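Local atomic coordinates of putative MCP-type signal transduction protein (Campylobacter jejuni subsp. jejuni serotype O:2, PDB entry 4WY9), a protein that probably serves as a chemotaxis receptor, its periplasmic tandem-PAS region sensing chemical signals, perhaps indirectly, and passing them to the cell interior. Residues 76-81 and 161-166; 187-192 and 217-222. All blocks are in the same frame, centred on the assembly; numbering follows the deposited sequence. Where two conformers were deposited one is given.

Contact 1. Residues 76-81 and 161-166; sequences SNFTYL and QDFDAV
The phenyl rings of Phe-78 and Phe-163 meet corner to corner, with planes only 24° from parallel but slid so far apart that they barely overlap; their centroids stand 5.5 Å apart. The nearest atoms, Phe-78 CE2 and Phe-163 CZ, are 3.5 Å apart, and Phe-78 CD2 follows at 3.9 Å from the same Phe-163 CZ. At the rim of the Phe-163 ring, in its plane, lies the carbonyl oxygen of Gln-161. The two side chains arrive from opposite directions and meet over strand 179-188, where Phe-163 rests on Thr-186 and Asp-188; this strand lies between strands 78-83 and 163-173 in the antiparallel sheet of the first PDC (Cache) sensor domain. The contact is therefore a bridge between second-neighbour strands, consistent with the absence of hydrogen bonds between the segments. Thr-186 is also faced by both Asn-77 and Phe-78, a classic beta bulge where the chain enters strand 78-83. Phe-163 holds CG between its backbone N and carbonyl carbon (chi1 66°), a torsion that carries the ring across the middle strand; on the far side Leu-107 and Ala-109 pack against Phe-78.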
loop_
_atom_site.group_PDB
_atom_site.type_symbol
_atom_site.label_atom_id
_atom_site.label_comp_id
_atom_site.label_asym_id
_atom_site.label_seq_id
_atom_site.Cartn_x
_atom_site.Cartn_y
_atom_site.Cartn_z
ATOM N N SER A 76 -8.539 0.570 -3.985
ATOM C CA SER A 76 -8.052 -0.810 -4.084
ATOM C C SER A 76 -8.254 -1.314 -5.511
ATOM O O SER A 76 -9.318 -1.242 -6.089
ATOM C CB SER A 76 -8.765 -1.723 -3.114
ATOM O OG SER A 76 -10.166 -1.704 -3.316
ATOM N N ASN A 77 -7.179 -1.761 -6.092
ATOM C CA ASN A 77 -7.178 -2.316 -7.422
ATOM C C ASN A 77 -7.596 -3.751 -7.388
ATOM O O ASN A 77 -8.190 -4.272 -8.377
ATOM C CB ASN A 77 -5.779 -2.079 -8.039
ATOM C CG ASN A 77 -5.420 -0.583 -8.107
ATOM O OD1 ASN A 77 -4.814 0.035 -7.132
ATOM N ND2 ASN A 77 -5.718 0.009 -9.253
ATOM N N PHE A 78 -7.290 -4.434 -6.282
ATOM C CA PHE A 78 -7.731 -5.797 -6.106
ATOM C C PHE A 78 -8.235 -6.031 -4.700
ATOM O O PHE A 78 -7.786 -5.400 -3.736
ATOM C CB PHE A 78 -6.579 -6.773 -6.408
ATOM C CG PHE A 78 -6.014 -6.634 -7.793
ATOM C CD1 PHE A 78 -6.554 -7.357 -8.867
ATOM C CD2 PHE A 78 -4.973 -5.728 -8.069
ATOM C CE1 PHE A 78 -6.055 -7.200 -10.137
ATOM C CE2 PHE A 78 -4.462 -5.613 -9.349
ATOM C CZ PHE A 78 -4.999 -6.347 -10.376
ATOM N N THR A 79 -9.141 -6.997 -4.580
ATOM C CA THR A 79 -9.684 -7.420 -3.306
ATOM C C THR A 79 -9.623 -8.935 -3.281
ATOM O O THR A 79 -9.846 -9.577 -4.306
ATOM C CB THR A 79 -11.146 -6.909 -3.124
ATOM O OG1 THR A 79 -11.131 -5.447 -2.978
ATOM C CG2 THR A 79 -11.821 -7.558 -1.942
ATOM N N TYR A 80 -9.278 -9.507 -2.145
ATOM C CA TYR A 80 -9.199 -10.977 -2.054
ATOM C C TYR A 80 -9.668 -11.521 -0.743
ATOM O O TYR A 80 -9.438 -10.934 0.320
ATOM C CB TYR A 80 -7.773 -11.469 -2.340
ATOM C CG TYR A 80 -6.691 -10.688 -1.631
ATOM C CD1 TYR A 80 -6.280 -11.025 -0.332
ATOM C CD2 TYR A 80 -6.076 -9.603 -2.242
ATOM C CE1 TYR A 80 -5.290 -10.317 0.288
ATOM C CE2 TYR A 80 -5.088 -8.872 -1.597
ATOM C CZ TYR A 80 -4.704 -9.237 -0.334
ATOM O OH TYR A 80 -3.699 -8.513 0.322
ATOM N N LEU A 81 -10.323 -12.683 -0.814
ATOM C CA LEU A 81 -10.660 -13.496 0.330
ATOM C C LEU A 81 -9.978 -14.829 0.184
ATOM O O LEU A 81 -10.281 -15.597 -0.737
ATOM C CB LEU A 81 -12.166 -13.682 0.490
ATOM C CG LEU A 81 -12.561 -14.562 1.681
ATOM C CD1 LEU A 81 -12.160 -13.957 3.005
ATOM C CD2 LEU A 81 -14.056 -14.828 1.679
ATOM N N GLN A 161 0.717 -8.475 -16.209
ATOM C CA GLN A 161 1.747 -7.443 -16.185
ATOM C C GLN A 161 2.143 -7.134 -14.761
ATOM O O GLN A 161 1.329 -7.092 -13.875
ATOM C CB GLN A 161 1.301 -6.167 -16.869
ATOM C CG GLN A 161 0.629 -6.342 -18.242
ATOM C CD GLN A 161 -0.406 -5.246 -18.511
ATOM O OE1 GLN A 161 -0.890 -4.552 -17.581
ATOM N NE2 GLN A 161 -0.771 -5.087 -19.794
ATOM N N ASP A 162 3.429 -6.879 -14.561
ATOM C CA ASP A 162 3.958 -6.512 -13.256
ATOM C C ASP A 162 3.469 -5.149 -12.822
ATOM O O ASP A 162 3.285 -4.244 -13.637
ATOM C CB ASP A 162 5.486 -6.459 -13.281
ATOM C CG ASP A 162 6.140 -7.819 -13.433
ATOM O OD1 ASP A 162 5.467 -8.858 -13.293
ATOM O OD2 ASP A 162 7.375 -7.820 -13.658
ATOM N N PHE A 163 3.248 -4.988 -11.514
ATOM C CA PHE A 163 2.991 -3.681 -10.940
ATOM C C PHE A 163 3.548 -3.597 -9.526
ATOM O O PHE A 163 3.830 -4.620 -8.890
ATOM C CB PHE A 163 1.501 -3.316 -10.976
ATOM C CG PHE A 163 0.610 -4.176 -10.095
ATOM C CD1 PHE A 163 0.163 -5.391 -10.537
ATOM C CD2 PHE A 163 0.171 -3.721 -8.884
ATOM C CE1 PHE A 163 -0.672 -6.178 -9.747
ATOM C CE2 PHE A 163 -0.664 -4.495 -8.093
ATOM C CZ PHE A 163 -1.085 -5.708 -8.520
ATOM N N ASP A 164 3.760 -2.389 -9.050
ATOM C CA ASP A 164 4.252 -2.131 -7.709
ATOM C C ASP A 164 3.087 -1.872 -6.769
ATOM O O ASP A 164 2.192 -1.082 -7.095
ATOM C CB ASP A 164 5.231 -0.988 -7.730
ATOM C CG ASP A 164 6.340 -1.234 -8.718
ATOM O OD1 ASP A 164 7.071 -2.188 -8.527
ATOM O OD2 ASP A 164 6.485 -0.434 -9.667
ATOM N N ALA A 165 3.090 -2.534 -5.640
ATOM C CA ALA A 165 1.904 -2.628 -4.817
ATOM C C ALA A 165 2.190 -2.600 -3.340
ATOM O O ALA A 165 3.287 -2.898 -2.893
ATOM C CB ALA A 165 1.177 -3.903 -5.142
ATOM N N VAL A 166 1.148 -2.293 -2.558
ATOM C CA VAL A 166 1.163 -2.568 -1.136
ATOM C C VAL A 166 -0.144 -3.272 -0.761
ATOM O O VAL A 166 -1.196 -2.992 -1.341
ATOM C CB VAL A 166 1.373 -1.303 -0.291
ATOM C CG1 VAL A 166 0.239 -0.268 -0.509
ATOM C CG2 VAL A 166 1.505 -1.640 1.179
#

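Contact 2. Residues 187-192 and 217-222; sequences LDFSDI and FMAIHP. With ACT (acetate ion), chain B.
Ala-219 sets its methyl group over the centre of the Phe-189 ring as a small knob against a flat wall: CB stands 3.5 Å from the ring centroid and only 9° off the ring normal, a CH-pi contact over one face. The distances from Ala-219 CB to the six ring carbons of Phe-189 span just 3.5 to 3.9 Å, which confirms the centring. Beside this knob the longer branch of Ile-220 ends against helix 190-196. With chi2 extended (166°), CD1 reaches a hollow bordered by Phe-189 O and the beta-branch of Ile-192, whose CG2, in the conformer given, lies 3.5 Å from Ile-220 CD1. The isoleucine side chains cross at about a right angle. Ala-219 and Ile-220 both face Leu-211, forming a classic beta bulge in the edge strand of the five-stranded sheet; the chain turns a corner here, bringing both side chains against the end of strand 179-188 and the helix that follows. Asp-188, before the turn that leads into the helix, makes a capping bond: its OD1 accepts from Ser-190 N at 2.9 Å, from above the carboxylate plane. Beyond the packing, His-221 NE2 donates an almost straight bond (2.8 Å, 169°) to O of an acetate, probably acquired from the crystallisation liquor.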
loop_
_atom_site.group_PDB
_atom_site.type_symbol
_atom_site.label_atom_id
_atom_site.label_comp_id
_atom_site.label_asym_id
_atom_site.label_seq_id
_atom_site.Cartn_x
_atom_site.Cartn_y
_atom_site.Cartn_z
ATOM N N LEU A 187 -3.272 -2.102 -3.242
ATOM C CA LEU A 187 -3.153 -0.796 -3.863
ATOM C C LEU A 187 -2.009 -0.830 -4.861
ATOM O O LEU A 187 -0.893 -1.208 -4.507
ATOM C CB LEU A 187 -2.907 0.279 -2.814
ATOM C CG LEU A 187 -2.576 1.696 -3.279
ATOM C CD1 LEU A 187 -3.699 2.312 -4.049
ATOM C CD2 LEU A 187 -2.215 2.553 -2.061
ATOM N N ASP A 188 -2.306 -0.478 -6.106
ATOM C CA ASP A 188 -1.298 -0.300 -7.142
ATOM C C ASP A 188 -0.738 1.113 -7.036
ATOM O O ASP A 188 -1.471 2.085 -7.179
ATOM C CB ASP A 188 -1.912 -0.558 -8.513
ATOM C CG ASP A 188 -0.940 -0.441 -9.670
ATOM O OD1 ASP A 188 0.143 0.168 -9.543
ATOM O OD2 ASP A 188 -1.290 -0.941 -10.758
ATOM N N PHE A 189 0.567 1.251 -6.790
ATOM C CA PHE A 189 1.128 2.574 -6.577
ATOM C C PHE A 189 1.053 3.478 -7.808
ATOM O O PHE A 189 1.262 4.681 -7.684
ATOM C CB PHE A 189 2.564 2.486 -6.067
ATOM C CG PHE A 189 2.646 2.168 -4.587
ATOM C CD1 PHE A 189 2.134 3.064 -3.645
ATOM C CD2 PHE A 189 3.199 0.985 -4.136
ATOM C CE1 PHE A 189 2.194 2.811 -2.305
ATOM C CE2 PHE A 189 3.258 0.717 -2.778
ATOM C CZ PHE A 189 2.756 1.616 -1.860
ATOM N N SER A 190 0.753 2.924 -8.987
ATOM C CA SER A 190 0.508 3.759 -10.161
ATOM C C SER A 190 -0.580 4.774 -9.878
ATOM O O SER A 190 -0.574 5.884 -10.428
ATOM C CB SER A 190 0.103 2.911 -11.404
ATOM O OG SER A 190 1.195 2.092 -11.865
ATOM N N ASP A 191 -1.560 4.405 -9.068
ATOM C CA ASP A 191 -2.665 5.303 -8.768
ATOM C C ASP A 191 -2.298 6.427 -7.814
ATOM O O ASP A 191 -2.941 7.475 -7.810
ATOM C CB ASP A 191 -3.823 4.483 -8.220
ATOM C CG ASP A 191 -4.410 3.581 -9.265
ATOM O OD1 ASP A 191 -4.466 3.945 -10.478
ATOM O OD2 ASP A 191 -4.807 2.494 -8.875
ATOM N N ILE A 192 -1.255 6.222 -7.024
ATOM C CA ILE A 192 -0.720 7.275 -6.184
ATOM C C ILE A 192 0.216 8.141 -7.020
ATOM O O ILE A 192 0.229 9.377 -6.891
ATOM C CB ILE A 192 0.034 6.704 -4.964
ATOM C CG1 ILE A 192 -0.863 5.738 -4.183
ATOM C CG2 ILE A 192 0.571 7.821 -4.062
ATOM C CD1 ILE A 192 -2.108 6.390 -3.688
ATOM N N PHE A 217 12.200 1.681 2.009
ATOM C CA PHE A 217 11.808 1.045 0.775
ATOM C C PHE A 217 10.874 1.918 -0.033
ATOM O O PHE A 217 9.822 2.339 0.455
ATOM C CB PHE A 217 11.189 -0.328 1.057
ATOM C CG PHE A 217 12.138 -1.300 1.631
ATOM C CD1 PHE A 217 13.166 -1.851 0.853
ATOM C CD2 PHE A 217 12.057 -1.654 2.961
ATOM C CE1 PHE A 217 14.050 -2.740 1.410
ATOM C CE2 PHE A 217 12.966 -2.559 3.527
ATOM C CZ PHE A 217 13.960 -3.080 2.758
ATOM N N MET A 218 11.254 2.202 -1.272
ATOM C CA MET A 218 10.542 3.143 -2.089
ATOM C C MET A 218 9.341 2.533 -2.819
ATOM O O MET A 218 9.449 1.507 -3.469
ATOM C CB MET A 218 11.480 3.799 -3.071
ATOM C CG MET A 218 12.466 4.743 -2.361
ATOM S SD MET A 218 13.670 5.490 -3.468
ATOM C CE MET A 218 14.790 4.119 -3.696
ATOM N N ALA A 219 8.206 3.196 -2.684
ATOM C CA ALA A 219 6.975 2.866 -3.388
ATOM C C ALA A 219 6.880 3.622 -4.700
ATOM O O ALA A 219 6.378 3.100 -5.704
ATOM C CB ALA A 219 5.804 3.227 -2.512
ATOM N N ILE A 220 7.344 4.866 -4.698
ATOM C CA ILE A 220 7.296 5.751 -5.835
ATOM C C ILE A 220 8.575 6.569 -5.885
ATOM O O ILE A 220 8.966 7.151 -4.866
ATOM C CB ILE A 220 6.097 6.707 -5.813
ATOM C CG1 ILE A 220 4.766 5.932 -5.818
ATOM C CG2 ILE A 220 6.111 7.671 -6.986
ATOM C CD1 ILE A 220 3.584 6.751 -5.465
ATOM N N HIS A 221 9.212 6.615 -7.058
ATOM C CA HIS A 221 10.357 7.466 -7.334
ATOM C C HIS A 221 10.253 7.836 -8.801
ATOM O O HIS A 221 9.880 7.004 -9.619
ATOM C CB HIS A 221 11.660 6.757 -7.002
ATOM C CG HIS A 221 12.891 7.607 -7.052
ATOM N ND1 HIS A 221 13.428 8.088 -8.230
ATOM C CD2 HIS A 221 13.668 8.109 -6.074
ATOM C CE1 HIS A 221 14.467 8.844 -7.964
ATOM N NE2 HIS A 221 14.649 8.844 -6.647
ATOM N N PRO A 222 10.651 9.059 -9.178
ATOM C CA PRO A 222 10.656 9.417 -10.602
ATOM C C PRO A 222 11.429 8.434 -11.466
ATOM O O PRO A 222 11.071 8.199 -12.615
ATOM C CB PRO A 222 11.298 10.810 -10.591
ATOM C CG PRO A 222 10.994 11.364 -9.269
ATOM C CD PRO A 222 10.986 10.223 -8.322
HETATM C C ACT B . 16.829 10.385 -4.191
HETATM O O ACT B . 16.897 9.860 -5.340
HETATM O OXT ACT B . 17.913 10.702 -3.623
HETATM C CH3 ACT B . 15.518 10.576 -3.513
#

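Contacts 1 and 2 lie about 12 Å apart, centre to centre, and are joined through the seven-stranded sheet: strand 179-188 separates the two strands of contact 1 and then runs into the turn and helix of contact 2. Asn-77 ties them directly, its OD1 2.8 Å from Asp-188 N and its ND2 2.7 Å from Asp-191 OD2, both probable hydrogen bonds. On the other strand of contact 1, Val-166 CG1 packs 3.4 Å from Phe-189 CZ. Contact 1 is internal to one sheet, whereas contact 2 carries the connection onward to the separate five-stranded sheet. The acetate, also hydrogen-bonded to Ser-260 OG and Tyr-257 OH, belongs to that second sheet's side.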